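Side-chain contacts in nitrogenase molybdenum-iron protein beta chain (Clostridium pasteurianum, PDB 4WES), which carries the [8Fe-7S] cluster together with the alpha chain and, as half of each heterodimer of the nitrogenase component, serves the reduction of N2 to ammonium: residues B[185-188]-B[189-193]; B[222-226]-B[227-231]; B[274-277]-B[278-282]; B[325-328]-B[329-332]; B[373-376]-B[377-381]. One frame throughout, in Å; residues are numbered along the deposited sequence. Where two conformers were deposited one is given.

All five contacts are local, between side chains a helical turn or so apart. Contacts 3, 4 and 5 are buried, contacts 1 and 2 partly buried. Contact 1 has a salt bridge across its own segments, whereas contact 5 buries two aspartates whose basic partners lie outside it. Contacts 1 and 3 belong to two helices that pack on each other: Phe191 CE2 lies 3.7 Å from Phe276 CZ. Contact 2 opens helix 226-231 with a water near its N-cap, and contact 5 opens helix 374-383 with a capping box. Contact 4 is mainly aliphatic, in a crossover helix; its centre lies about 20 Å from that of contact 5.

Contact 1: B[185-188]-B[189-193]; sequences REIK and RLFEA
With chi1 at 177° Glu186 sets its CG anti to the backbone N and then bends at chi2, while Arg189, one helical turn on, starts out the same way and folds at chi3, which brings carboxylate and guanidinium side by side. Arg189 grips the carboxylate side-on with two nitrogens. NE gives an almost straight bond to Glu186 OE1 at 2.8 Å, and NH2 reaches Glu186 OE2 at 2.8 Å. Both oxygens are met on their syn sides, although the two planes are turned 33° apart and the fit is not perfectly flat. A second partner, Glu295, also takes Arg189 NH2, so the arginine probably balances two acids. Glu186 is buried, and the paired charge of the arginine probably helps make such a place tolerable for it. In the conformer given, Leu190 CG touches the carboxylate, 3.8 Å from Glu186 OE2. On another side of the helix, Ile187 and Phe191 run alongside each other, Ile187 CG2 touching Phe191 CE2 at 3.9 Å, a branched and an aromatic side chain suited to a buried face. Lys188 sends its amine to Asp203. Helix 181-193 links strand 172-175 to strand 198-200 in a beta-alpha-beta unit: Ile187 rests on Met200 of the latter strand, Leu190 faces helix 290-305, and Phe191 meets Leu280 of helix 270-284.

Contact 2: B[222-226]-B[227-231]; sequences GGTKI and EDLKD
Thr224 and Leu229 meet just where the chain turns into helix 226-231, with Lys225 at the N-cap. Thr224 has OG1 beside its own backbone N, from where it bonds to Met200 O, and this leaves the methyl CG2 to lie 3.6 Å from Leu229 CD2. A threonine suits the spot because one branch is polar and the other apolar. Glu227 takes the uncommon chi1 of 48°, its CG wedged between backbone N and carbonyl carbon, and a bend at chi2 folds the carboxylate back over Lys225. The two side chains run alongside, and Glu227 OE1 comes 3.5 Å from Lys225 CB. Their charged ends stay apart, with 6.0 Å between Lys225 NZ and Glu227 OE2. Four residues after Ile226, the extended Lys230 lays CE 3.9 Å from Ile226 CG2; its aliphatic stem lies against the isoleucine, which suits a lysine at an exposed position. A water bridges the first turn, accepting from Lys225 N at 2.9 Å and donating to Asp228 OD1 at 2.7 Å.

Contact 3: B[274-277]-B[278-282]; sequences DEFI and MALSE
Four successive i to i+4 bonds, from Met278 N to Asp274 O through Ser281 N to Ile277 O, keep the backbone in regular alpha-helical form. In this middle part of helix 270-284 Phe276 and Leu280 make a CH-pi contact one turn apart. With CG anti to its backbone N (chi1 168°), Phe276 swings its ring along the helix toward Leu280, whose CD1, in the conformer given, sits over one face, 4.0 Å from the ring centroid and 27° off the normal. Leu280 CD2 touches Phe276 CZ at 3.7 Å, so here both branches meet the ring. A second leucine conformer was modelled, so the contact may not be permanent. A flat ring and a forked side chain fit this buried side, which packs on helix 181-193 through Ile187, Leu190 and Phe191. Elsewhere Ile277 and Met278 meet Trp519 of the alpha chain, where a flexible thioether can mould itself. Bends at chi2 and chi3 curl Met278 back, placing its CE 3.9 Å from Ile277 CG2.

Contact 4: B[325-328]-B[329-332]; sequences IALS and KFII
The Phe330 ring receives Leu327 at its edge, near the ring plane: Leu327 CD1 stands 4.4 Å from Phe330 CD2, a loose touch by one methyl. Leu327 holds CG anti to its backbone N and leans along the helix, so that it also approaches Ile331, with Leu327 CG and Ile331 CG1 4.4 Å apart. These are modest side-chain contacts. Tighter are those with the backbone, such as Ile331 CG1 on Leu327 O at 3.3 Å. Four i to i+4 backbone bonds run across the contact, the shortest from Ile331 N to Leu327 O at 2.8 Å. Leucine and isoleucine suit this side because it faces the sheet: Leu327 lies on Leu317, and Ile331 on Val315 and Pro338. The small Ser328 fits between strand and helix, against Val341 and Ile354, and its OG, turned beside the backbone N, is satisfied by Ile324 O of the preceding turn. Lys329, at a partly exposed position, carries its amine to Glu333 in a salt bridge. Helix 321-333 is the crossover of a beta-alpha-beta unit, running from strand 314-318 to the adjacent parallel strand 337-343, largely buried between the sheet and helix 348-360.

Contact 5: B[373-376]-B[377-381]; sequences DFFD and VHQWI
Over one face of the Trp380 indole sits a backbone oxygen, Asp376 O, 3.2 Å above the plane and offset toward the rim. The same oxygen accepts from Trp380 N at 3.0 Å, so the ring folds back over the carbonyl that its own backbone holds. With chi1 at -58° its CG lies beside the backbone N, near Asp376 O, and chi2 of -14° swings the six-membered ring toward Asp376, Trp380 CZ2 coming 4.1 Å from Asp376 CB. Lys367 adds a cation-pi contact to the indole. One position earlier, Gln379 crosses Phe375, the amide plane 49° from the ring, with Gln379 CD 3.6 Å from Phe375 CE2. Glutamine combines flatness with polar ends, for its buried amide is held by the N-terminal segment of the same chain, OE1 accepting from Val10 N and NE2 donating to Pro6 O. The start of helix 374-383 is a capping box: Asp376 N bonds to Asp373 OD1 at 2.9 Å, and Asp373 N to Asp376 OD2 at 3.0 Å. Aspartate suits both places, being short enough to reach a nearby amide, and the acidic pair would probably be favoured by the helix N-terminus. Their buried charges are met by basic partners, Arg12 and Arg16 at Asp373, Arg12 and Lys369 at Asp376. Phe374 and Phe375 extend the hydrophobic cover to Trp84 and Met133 of the alpha chain.

Contact 1: B[185-188]-B[189-193]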
loop_
_atom_site.group_PDB
_atom_site.type_symbol
_atom_site.label_atom_id
_atom_site.label_comp_id
_atom_site.label_asym_id
_atom_site.label_seq_id
_atom_site.Cartn_x
_atom_site.Cartn_y
_atom_site.Cartn_z
ATOM N N ARG B 185 8.386 7.206 -19.038
ATOM C CA ARG B 185 8.915 5.907 -19.433
ATOM C C ARG B 185 7.843 5.010 -19.991
ATOM O O ARG B 185 8.055 4.308 -20.985
ATOM C CB ARG B 185 9.591 5.197 -18.259
ATOM C CG ARG B 185 10.878 5.868 -17.807
ATOM C CD ARG B 185 11.475 5.139 -16.631
ATOM N NE ARG B 185 12.662 5.767 -16.070
ATOM C CZ ARG B 185 13.908 5.363 -16.210
ATOM N NH1 ARG B 185 14.200 4.378 -17.042
ATOM N NH2 ARG B 185 14.875 5.934 -15.528
ATOM N N GLU B 186 6.653 5.027 -19.372
ATOM C CA GLU B 186 5.567 4.165 -19.846
ATOM C C GLU B 186 5.065 4.588 -21.218
ATOM O O GLU B 186 4.792 3.727 -22.074
ATOM C CB GLU B 186 4.449 4.144 -18.825
ATOM C CG GLU B 186 3.223 3.331 -19.219
ATOM C CD GLU B 186 3.462 1.852 -19.497
ATOM O OE1 GLU B 186 4.551 1.331 -19.196
ATOM O OE2 GLU B 186 2.537 1.219 -20.056
ATOM N N ILE B 187 4.927 5.886 -21.449
ATOM C CA ILE B 187 4.506 6.364 -22.773
ATOM C C ILE B 187 5.530 5.968 -23.834
ATOM O O ILE B 187 5.147 5.495 -24.915
ATOM C CB ILE B 187 4.237 7.881 -22.726
ATOM C CG1 ILE B 187 3.001 8.156 -21.859
ATOM C CG2 ILE B 187 4.099 8.470 -24.103
ATOM C CD1 ILE B 187 2.960 9.562 -21.301
ATOM N N LYS B 188 6.817 6.119 -23.516
ATOM C CA LYS B 188 7.870 5.697 -24.454
ATOM C C LYS B 188 7.762 4.185 -24.720
ATOM O O LYS B 188 7.891 3.734 -25.874
ATOM C CB LYS B 188 9.260 6.079 -23.957
ATOM C CG LYS B 188 9.497 7.585 -23.950
ATOM C CD LYS B 188 10.930 7.972 -23.714
ATOM C CE LYS B 188 11.386 7.590 -22.338
ATOM N NZ LYS B 188 12.816 7.957 -22.143
ATOM N N ARG B 189 7.536 3.419 -23.667
ATOM C CA ARG B 189 7.439 1.974 -23.796
ATOM C C ARG B 189 6.311 1.593 -24.753
ATOM O O ARG B 189 6.437 0.664 -25.575
ATOM C CB ARG B 189 7.232 1.333 -22.419
ATOM C CG ARG B 189 7.382 -0.184 -22.435
ATOM C CD ARG B 189 6.916 -0.821 -21.129
ATOM N NE ARG B 189 5.485 -0.669 -20.912
ATOM C CZ ARG B 189 4.560 -1.406 -21.515
ATOM N NH1 ARG B 189 4.901 -2.394 -22.350
ATOM N NH2 ARG B 189 3.292 -1.156 -21.308
ATOM N N LEU B 190 5.183 2.306 -24.671
ATOM C CA LEU B 190 4.047 2.048 -25.540
ATOM C C LEU B 190 4.347 2.406 -27.000
ATOM O O LEU B 190 4.004 1.638 -27.910
ATOM C CB LEU B 190 2.811 2.775 -25.021
ATOM C CG LEU B 190 2.293 2.221 -23.689
ATOM C CD1 LEU B 190 1.208 3.124 -23.110
ATOM C CD2 LEU B 190 1.726 0.834 -23.860
ATOM N N PHE B 191 4.972 3.555 -27.236
ATOM C CA PHE B 191 5.424 3.898 -28.597
ATOM C C PHE B 191 6.330 2.795 -29.156
ATOM O O PHE B 191 6.201 2.373 -30.319
ATOM C CB PHE B 191 6.229 5.200 -28.622
ATOM C CG PHE B 191 5.412 6.462 -28.838
ATOM C CD1 PHE B 191 5.241 6.947 -30.128
ATOM C CD2 PHE B 191 4.840 7.150 -27.793
ATOM C CE1 PHE B 191 4.488 8.070 -30.352
ATOM C CE2 PHE B 191 4.120 8.278 -28.017
ATOM C CZ PHE B 191 3.954 8.754 -29.289
ATOM N N GLU B 192 7.254 2.319 -28.317
ATOM C CA GLU B 192 8.213 1.307 -28.766
ATOM C C GLU B 192 7.499 -0.012 -29.046
ATOM O O GLU B 192 7.801 -0.692 -30.042
ATOM C CB GLU B 192 9.313 1.162 -27.730
ATOM C CG GLU B 192 10.187 2.418 -27.740
ATOM C CD GLU B 192 11.100 2.586 -26.557
ATOM O OE1 GLU B 192 11.199 1.659 -25.730
ATOM O OE2 GLU B 192 11.712 3.691 -26.483
ATOM N N ALA B 193 6.532 -0.386 -28.207
ATOM C CA ALA B 193 5.770 -1.615 -28.455
ATOM C C ALA B 193 4.953 -1.508 -29.759
ATOM O O ALA B 193 4.743 -2.515 -30.451
ATOM C CB ALA B 193 4.873 -1.943 -27.273
#

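Contact 2: B[222-226]-B[227-231]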
loop_
_atom_site.group_PDB
_atom_site.type_symbol
_atom_site.label_atom_id
_atom_site.label_comp_id
_atom_site.label_asym_id
_atom_site.label_seq_id
_atom_site.Cartn_x
_atom_site.Cartn_y
_atom_site.Cartn_z
ATOM N N GLY B 222 19.612 11.065 -18.704
ATOM C CA GLY B 222 18.375 11.275 -19.403
ATOM C C GLY B 222 18.195 12.689 -19.916
ATOM O O GLY B 222 19.113 13.517 -19.874
ATOM N N GLY B 223 16.972 12.962 -20.374
ATOM C CA GLY B 223 16.625 14.256 -20.946
ATOM C C GLY B 223 16.675 14.167 -22.464
ATOM O O GLY B 223 17.499 13.450 -23.047
ATOM N N THR B 224 15.796 14.901 -23.119
ATOM C CA THR B 224 15.826 14.923 -24.586
ATOM C C THR B 224 17.022 15.723 -25.066
ATOM O O THR B 224 17.324 16.779 -24.532
ATOM C CB THR B 224 14.532 15.520 -25.113
ATOM O OG1 THR B 224 13.471 14.791 -24.485
ATOM C CG2 THR B 224 14.426 15.398 -26.640
ATOM N N LYS B 225 17.749 15.193 -26.054
ATOM C CA LYS B 225 18.927 15.851 -26.560
ATOM C C LYS B 225 18.572 17.060 -27.396
ATOM O O LYS B 225 17.579 17.059 -28.141
ATOM C CB LYS B 225 19.773 14.864 -27.394
ATOM C CG LYS B 225 20.314 13.738 -26.516
ATOM C CD LYS B 225 21.551 13.090 -27.067
ATOM C CE LYS B 225 22.384 12.465 -25.962
ATOM N NZ LYS B 225 21.576 11.554 -25.114
ATOM N N ILE B 226 19.422 18.082 -27.299
ATOM C CA ILE B 226 19.249 19.306 -28.081
ATOM C C ILE B 226 19.043 19.030 -29.569
ATOM O O ILE B 226 18.175 19.629 -30.192
ATOM C CB ILE B 226 20.466 20.225 -27.858
ATOM C CG1 ILE B 226 20.460 20.815 -26.445
ATOM C CG2 ILE B 226 20.528 21.352 -28.894
ATOM C CD1 ILE B 226 21.807 21.306 -25.987
ATOM N N GLU B 227 19.798 18.105 -30.134
ATOM C CA GLU B 227 19.666 17.858 -31.567
ATOM C C GLU B 227 18.292 17.307 -31.898
ATOM O O GLU B 227 17.744 17.579 -32.961
ATOM C CB GLU B 227 20.767 16.927 -32.060
ATOM C CG GLU B 227 20.949 15.688 -31.179
ATOM C CD GLU B 227 22.026 15.798 -30.070
ATOM O OE1 GLU B 227 22.069 16.791 -29.229
ATOM O OE2 GLU B 227 22.826 14.808 -30.046
ATOM N N ASP B 228 17.724 16.524 -30.986
ATOM C CA ASP B 228 16.379 16.026 -31.198
ATOM C C ASP B 228 15.306 17.077 -30.985
ATOM O O ASP B 228 14.272 17.066 -31.668
ATOM C CB ASP B 228 16.147 14.772 -30.356
ATOM C CG ASP B 228 17.047 13.623 -30.811
ATOM O OD1 ASP B 228 17.653 12.976 -29.926
ATOM O OD2 ASP B 228 17.138 13.390 -32.069
ATOM N N LEU B 229 15.538 17.964 -30.024
ATOM C CA LEU B 229 14.633 19.116 -29.869
ATOM C C LEU B 229 14.607 19.970 -31.148
ATOM O O LEU B 229 13.553 20.408 -31.607
ATOM C CB LEU B 229 15.051 19.961 -28.683
ATOM C CG LEU B 229 14.967 19.248 -27.343
ATOM C CD1 LEU B 229 15.542 20.093 -26.235
ATOM C CD2 LEU B 229 13.529 18.887 -27.027
ATOM N N LYS B 230 15.757 20.186 -31.769
ATOM C CA LYS B 230 15.759 20.868 -33.068
ATOM C C LYS B 230 14.941 20.093 -34.106
ATOM O O LYS B 230 14.133 20.670 -34.854
ATOM C CB LYS B 230 17.187 21.084 -33.583
ATOM C CG LYS B 230 18.001 22.049 -32.744
ATOM C CD LYS B 230 19.417 22.159 -33.274
ATOM C CE LYS B 230 20.257 23.088 -32.431
ATOM N NZ LYS B 230 21.667 23.163 -32.905
ATOM N N ASP B 231 15.130 18.783 -34.118
ATOM C CA ASP B 231 14.537 17.919 -35.116
ATOM C C ASP B 231 13.024 17.750 -34.978
ATOM O O ASP B 231 12.377 17.215 -35.893
ATOM C CB ASP B 231 15.224 16.554 -35.088
ATOM C CG ASP B 231 15.030 15.760 -36.386
ATOM O OD1 ASP B 231 15.255 16.330 -37.496
ATOM O OD2 ASP B 231 14.706 14.558 -36.294
HETATM O O HOH W 1 16.904 12.773 -27.369
#

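Contact 3: B[274-277]-B[278-282]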
loop_
_atom_site.group_PDB
_atom_site.type_symbol
_atom_site.label_atom_id
_atom_site.label_comp_id
_atom_site.label_asym_id
_atom_site.label_seq_id
_atom_site.Cartn_x
_atom_site.Cartn_y
_atom_site.Cartn_z
ATOM N N ASP B 274 -7.076 4.061 -24.270
ATOM C CA ASP B 274 -7.583 3.615 -25.564
ATOM C C ASP B 274 -7.448 4.719 -26.600
ATOM O O ASP B 274 -7.060 4.467 -27.748
ATOM C CB ASP B 274 -9.062 3.229 -25.444
ATOM C CG ASP B 274 -9.334 1.881 -24.786
ATOM O OD1 ASP B 274 -8.379 1.123 -24.473
ATOM O OD2 ASP B 274 -10.543 1.610 -24.576
ATOM N N GLU B 275 -7.823 5.952 -26.236
ATOM C CA GLU B 275 -7.770 7.071 -27.201
ATOM C C GLU B 275 -6.336 7.364 -27.652
ATOM O O GLU B 275 -6.078 7.720 -28.819
ATOM C CB GLU B 275 -8.410 8.310 -26.593
ATOM C CG GLU B 275 -9.929 8.173 -26.514
ATOM C CD GLU B 275 -10.608 8.953 -25.388
ATOM O OE1 GLU B 275 -9.992 9.843 -24.722
ATOM O OE2 GLU B 275 -11.819 8.641 -25.150
ATOM N N PHE B 276 -5.376 7.235 -26.755
ATOM C CA PHE B 276 -3.960 7.387 -27.082
ATOM C C PHE B 276 -3.504 6.289 -28.030
ATOM O O PHE B 276 -2.886 6.594 -29.051
ATOM C CB PHE B 276 -3.153 7.389 -25.751
ATOM C CG PHE B 276 -1.676 7.262 -25.916
ATOM C CD1 PHE B 276 -0.922 8.325 -26.383
ATOM C CD2 PHE B 276 -1.031 6.099 -25.594
ATOM C CE1 PHE B 276 0.458 8.201 -26.526
ATOM C CE2 PHE B 276 0.341 5.969 -25.732
ATOM C CZ PHE B 276 1.083 7.019 -26.218
ATOM N N ILE B 277 -3.781 5.030 -27.715
ATOM C CA ILE B 277 -3.370 3.926 -28.581
ATOM C C ILE B 277 -4.030 4.066 -29.964
ATOM O O ILE B 277 -3.378 3.881 -31.011
ATOM C CB ILE B 277 -3.727 2.581 -27.940
ATOM C CG1 ILE B 277 -2.942 2.369 -26.649
ATOM C CG2 ILE B 277 -3.501 1.410 -28.890
ATOM C CD1 ILE B 277 -1.444 2.337 -26.791
ATOM N N MET B 278 -5.305 4.415 -30.002
ATOM C CA MET B 278 -5.995 4.602 -31.306
ATOM C C MET B 278 -5.402 5.748 -32.096
ATOM O O MET B 278 -5.254 5.643 -33.320
ATOM C CB MET B 278 -7.494 4.794 -31.119
ATOM C CG MET B 278 -8.232 3.564 -30.604
ATOM S SD MET B 278 -8.145 2.142 -31.667
ATOM C CE MET B 278 -6.471 1.572 -31.363
ATOM N N ALA B 279 -5.030 6.856 -31.436
ATOM C CA ALA B 279 -4.392 7.961 -32.144
ATOM C C ALA B 279 -3.103 7.489 -32.772
ATOM O O ALA B 279 -2.789 7.854 -33.928
ATOM C CB ALA B 279 -4.129 9.122 -31.204
ATOM N N LEU B 280 -2.309 6.718 -32.047
ATOM C CA LEU B 280 -1.047 6.174 -32.588
ATOM C C LEU B 280 -1.305 5.285 -33.796
ATOM O O LEU B 280 -0.626 5.399 -34.825
ATOM C CB LEU B 280 -0.325 5.354 -31.518
ATOM C CG LEU B 280 0.659 6.007 -30.533
ATOM C CD1 LEU B 280 0.204 7.376 -30.046
ATOM C CD2 LEU B 280 0.873 5.071 -29.346
ATOM N N SER B 281 -2.236 4.354 -33.672
ATOM C CA SER B 281 -2.540 3.420 -34.764
ATOM C C SER B 281 -3.067 4.150 -35.984
ATOM O O SER B 281 -2.632 3.880 -37.101
ATOM C CB SER B 281 -3.529 2.367 -34.273
ATOM O OG SER B 281 -3.806 1.417 -35.282
ATOM N N GLU B 282 -3.967 5.106 -35.765
ATOM C CA GLU B 282 -4.552 5.857 -36.867
ATOM C C GLU B 282 -3.530 6.722 -37.578
ATOM O O GLU B 282 -3.581 6.895 -38.812
ATOM C CB GLU B 282 -5.720 6.709 -36.399
ATOM C CG GLU B 282 -6.932 5.883 -35.937
ATOM C CD GLU B 282 -7.943 6.692 -35.121
ATOM O OE1 GLU B 282 -8.869 6.045 -34.588
ATOM O OE2 GLU B 282 -7.818 7.941 -35.007
#

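Contact 4: B[325-328]-B[329-332]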
loop_
_atom_site.group_PDB
_atom_site.type_symbol
_atom_site.label_atom_id
_atom_site.label_comp_id
_atom_site.label_asym_id
_atom_site.label_seq_id
_atom_site.Cartn_x
_atom_site.Cartn_y
_atom_site.Cartn_z
ATOM N N ILE B 325 -8.777 15.467 -14.765
ATOM C CA ILE B 325 -9.796 15.157 -15.743
ATOM C C ILE B 325 -9.775 13.669 -16.081
ATOM O O ILE B 325 -10.795 13.004 -16.090
ATOM C CB ILE B 325 -9.615 16.024 -17.007
ATOM C CG1 ILE B 325 -9.989 17.491 -16.714
ATOM C CG2 ILE B 325 -10.442 15.484 -18.185
ATOM C CD1 ILE B 325 -9.457 18.444 -17.756
ATOM N N ALA B 326 -8.582 13.163 -16.432
ATOM C CA ALA B 326 -8.497 11.767 -16.849
ATOM C C ALA B 326 -8.778 10.796 -15.680
ATOM O O ALA B 326 -9.475 9.787 -15.861
ATOM C CB ALA B 326 -7.140 11.508 -17.454
ATOM N N LEU B 327 -8.262 11.111 -14.482
ATOM C CA LEU B 327 -8.527 10.246 -13.331
ATOM C C LEU B 327 -10.008 10.249 -13.002
ATOM O O LEU B 327 -10.546 9.201 -12.620
ATOM C CB LEU B 327 -7.676 10.656 -12.138
ATOM C CG LEU B 327 -7.889 9.840 -10.870
ATOM C CD1 LEU B 327 -7.576 8.378 -11.121
ATOM C CD2 LEU B 327 -7.032 10.403 -9.750
ATOM N N SER B 328 -10.667 11.399 -13.091
ATOM C CA SER B 328 -12.103 11.429 -12.830
ATOM C C SER B 328 -12.872 10.536 -13.771
ATOM O O SER B 328 -13.805 9.824 -13.380
ATOM C CB SER B 328 -12.620 12.871 -12.917
ATOM O OG SER B 328 -12.108 13.676 -11.860
ATOM N N LYS B 329 -12.482 10.546 -15.053
ATOM C CA LYS B 329 -13.102 9.620 -16.006
ATOM C C LYS B 329 -12.864 8.173 -15.568
ATOM O O LYS B 329 -13.763 7.353 -15.631
ATOM C CB LYS B 329 -12.543 9.889 -17.429
ATOM C CG LYS B 329 -13.121 8.978 -18.497
ATOM C CD LYS B 329 -14.609 9.178 -18.713
ATOM C CE LYS B 329 -15.070 8.589 -20.079
ATOM N NZ LYS B 329 -15.202 7.151 -19.917
ATOM N N PHE B 330 -11.637 7.864 -15.150
ATOM C CA PHE B 330 -11.327 6.488 -14.734
ATOM C C PHE B 330 -12.159 6.095 -13.511
ATOM O O PHE B 330 -12.644 4.961 -13.428
ATOM C CB PHE B 330 -9.840 6.350 -14.487
ATOM C CG PHE B 330 -9.375 4.936 -14.213
ATOM C CD1 PHE B 330 -9.932 3.847 -14.855
ATOM C CD2 PHE B 330 -8.317 4.701 -13.365
ATOM C CE1 PHE B 330 -9.455 2.571 -14.643
ATOM C CE2 PHE B 330 -7.834 3.420 -13.139
ATOM C CZ PHE B 330 -8.404 2.346 -13.791
ATOM N N ILE B 331 -12.330 7.014 -12.564
ATOM C CA ILE B 331 -13.189 6.733 -11.412
ATOM C C ILE B 331 -14.614 6.328 -11.864
ATOM O O ILE B 331 -15.176 5.359 -11.370
ATOM C CB ILE B 331 -13.189 7.954 -10.461
ATOM C CG1 ILE B 331 -11.837 8.143 -9.806
ATOM C CG2 ILE B 331 -14.318 7.861 -9.445
ATOM C CD1 ILE B 331 -11.305 7.012 -8.989
ATOM N N ILE B 332 -15.166 7.080 -12.823
ATOM C CA ILE B 332 -16.442 6.728 -13.393
ATOM C C ILE B 332 -16.407 5.346 -14.052
ATOM O O ILE B 332 -17.310 4.508 -13.870
ATOM C CB ILE B 332 -16.935 7.810 -14.362
ATOM C CG1 ILE B 332 -17.201 9.121 -13.596
ATOM C CG2 ILE B 332 -18.187 7.367 -15.097
ATOM C CD1 ILE B 332 -17.480 10.300 -14.501
#

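Contact 5: B[373-376]-B[377-381]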
loop_
_atom_site.group_PDB
_atom_site.type_symbol
_atom_site.label_atom_id
_atom_site.label_comp_id
_atom_site.label_asym_id
_atom_site.label_seq_id
_atom_site.Cartn_x
_atom_site.Cartn_y
_atom_site.Cartn_z
ATOM N N ASP B 373 -9.578 24.970 -3.100
ATOM C CA ASP B 373 -8.411 24.587 -2.321
ATOM C C ASP B 373 -8.736 23.447 -1.350
ATOM O O ASP B 373 -9.866 22.942 -1.312
ATOM C CB ASP B 373 -7.780 25.827 -1.658
ATOM C CG ASP B 373 -8.743 26.603 -0.779
ATOM O OD1 ASP B 373 -9.544 25.973 -0.058
ATOM O OD2 ASP B 373 -8.646 27.845 -0.776
ATOM N N PHE B 374 -7.727 22.976 -0.619
ATOM C CA PHE B 374 -7.922 21.869 0.318
ATOM C C PHE B 374 -8.827 22.248 1.479
ATOM O O PHE B 374 -9.375 21.368 2.121
ATOM C CB PHE B 374 -6.579 21.366 0.856
ATOM C CG PHE B 374 -5.778 20.474 -0.073
ATOM C CD1 PHE B 374 -5.921 19.108 -0.025
ATOM C CD2 PHE B 374 -4.883 20.995 -0.997
ATOM C CE1 PHE B 374 -5.177 18.274 -0.818
ATOM C CE2 PHE B 374 -4.137 20.169 -1.819
ATOM C CZ PHE B 374 -4.303 18.804 -1.729
ATOM N N PHE B 375 -8.934 23.540 1.795
ATOM C CA PHE B 375 -9.869 23.964 2.842
ATOM C C PHE B 375 -11.297 23.786 2.360
ATOM O O PHE B 375 -12.138 23.242 3.109
ATOM C CB PHE B 375 -9.532 25.410 3.242
ATOM C CG PHE B 375 -10.227 25.903 4.481
ATOM C CD1 PHE B 375 -9.598 25.890 5.709
ATOM C CD2 PHE B 375 -11.498 26.445 4.411
ATOM C CE1 PHE B 375 -10.201 26.391 6.838
ATOM C CE2 PHE B 375 -12.108 26.932 5.557
ATOM C CZ PHE B 375 -11.457 26.931 6.764
ATOM N N ASP B 376 -11.577 24.203 1.130
ATOM C CA ASP B 376 -12.908 23.947 0.542
ATOM C C ASP B 376 -13.285 22.481 0.637
ATOM O O ASP B 376 -14.377 22.130 1.093
ATOM C CB ASP B 376 -12.919 24.312 -0.933
ATOM C CG ASP B 376 -12.870 25.815 -1.216
ATOM O OD1 ASP B 376 -13.572 26.597 -0.530
ATOM O OD2 ASP B 376 -12.186 26.179 -2.205
ATOM N N VAL B 377 -12.396 21.587 0.161
ATOM C CA VAL B 377 -12.796 20.208 0.069
ATOM C C VAL B 377 -13.043 19.644 1.467
ATOM O O VAL B 377 -13.948 18.828 1.664
ATOM C CB VAL B 377 -11.815 19.378 -0.758
ATOM C CG1 VAL B 377 -12.249 17.913 -0.782
ATOM C CG2 VAL B 377 -11.804 19.886 -2.181
ATOM N N HIS B 378 -12.194 20.022 2.424
ATOM C CA HIS B 378 -12.426 19.558 3.787
ATOM C C HIS B 378 -13.810 19.988 4.279
ATOM O O HIS B 378 -14.555 19.191 4.865
ATOM C CB HIS B 378 -11.309 20.019 4.702
ATOM C CG HIS B 378 -11.351 19.363 6.039
ATOM N ND1 HIS B 378 -10.574 19.803 7.076
ATOM C CD2 HIS B 378 -12.047 18.286 6.493
ATOM C CE1 HIS B 378 -10.808 19.036 8.127
ATOM N NE2 HIS B 378 -11.684 18.091 7.786
ATOM N N GLN B 379 -14.148 21.256 4.077
ATOM C CA GLN B 379 -15.485 21.723 4.482
ATOM C C GLN B 379 -16.581 20.894 3.829
ATOM O O GLN B 379 -17.577 20.527 4.487
ATOM C CB GLN B 379 -15.705 23.194 4.164
ATOM C CG GLN B 379 -14.787 24.126 4.937
ATOM C CD GLN B 379 -15.414 25.522 5.065
ATOM O OE1 GLN B 379 -15.502 26.269 4.102
ATOM N NE2 GLN B 379 -15.900 25.815 6.243
ATOM N N TRP B 380 -16.453 20.610 2.540
ATOM C CA TRP B 380 -17.465 19.807 1.869
ATOM C C TRP B 380 -17.587 18.423 2.502
ATOM O O TRP B 380 -18.705 17.937 2.700
ATOM C CB TRP B 380 -17.152 19.680 0.381
ATOM C CG TRP B 380 -17.049 20.975 -0.340
ATOM C CD1 TRP B 380 -17.448 22.231 0.084
ATOM C CD2 TRP B 380 -16.501 21.155 -1.633
ATOM N NE1 TRP B 380 -17.155 23.168 -0.874
ATOM C CE2 TRP B 380 -16.562 22.529 -1.932
ATOM C CE3 TRP B 380 -15.950 20.276 -2.570
ATOM C CZ2 TRP B 380 -16.111 23.037 -3.144
ATOM C CZ3 TRP B 380 -15.503 20.780 -3.761
ATOM C CH2 TRP B 380 -15.594 22.143 -4.037
ATOM N N ILE B 381 -16.443 17.809 2.798
ATOM C CA ILE B 381 -16.432 16.488 3.415
ATOM C C ILE B 381 -17.136 16.488 4.758
ATOM O O ILE B 381 -17.826 15.541 5.101
ATOM C CB ILE B 381 -14.994 15.969 3.508
ATOM C CG1 ILE B 381 -14.497 15.586 2.112
ATOM C CG2 ILE B 381 -14.874 14.807 4.456
ATOM C CD1 ILE B 381 -12.994 15.369 2.022
#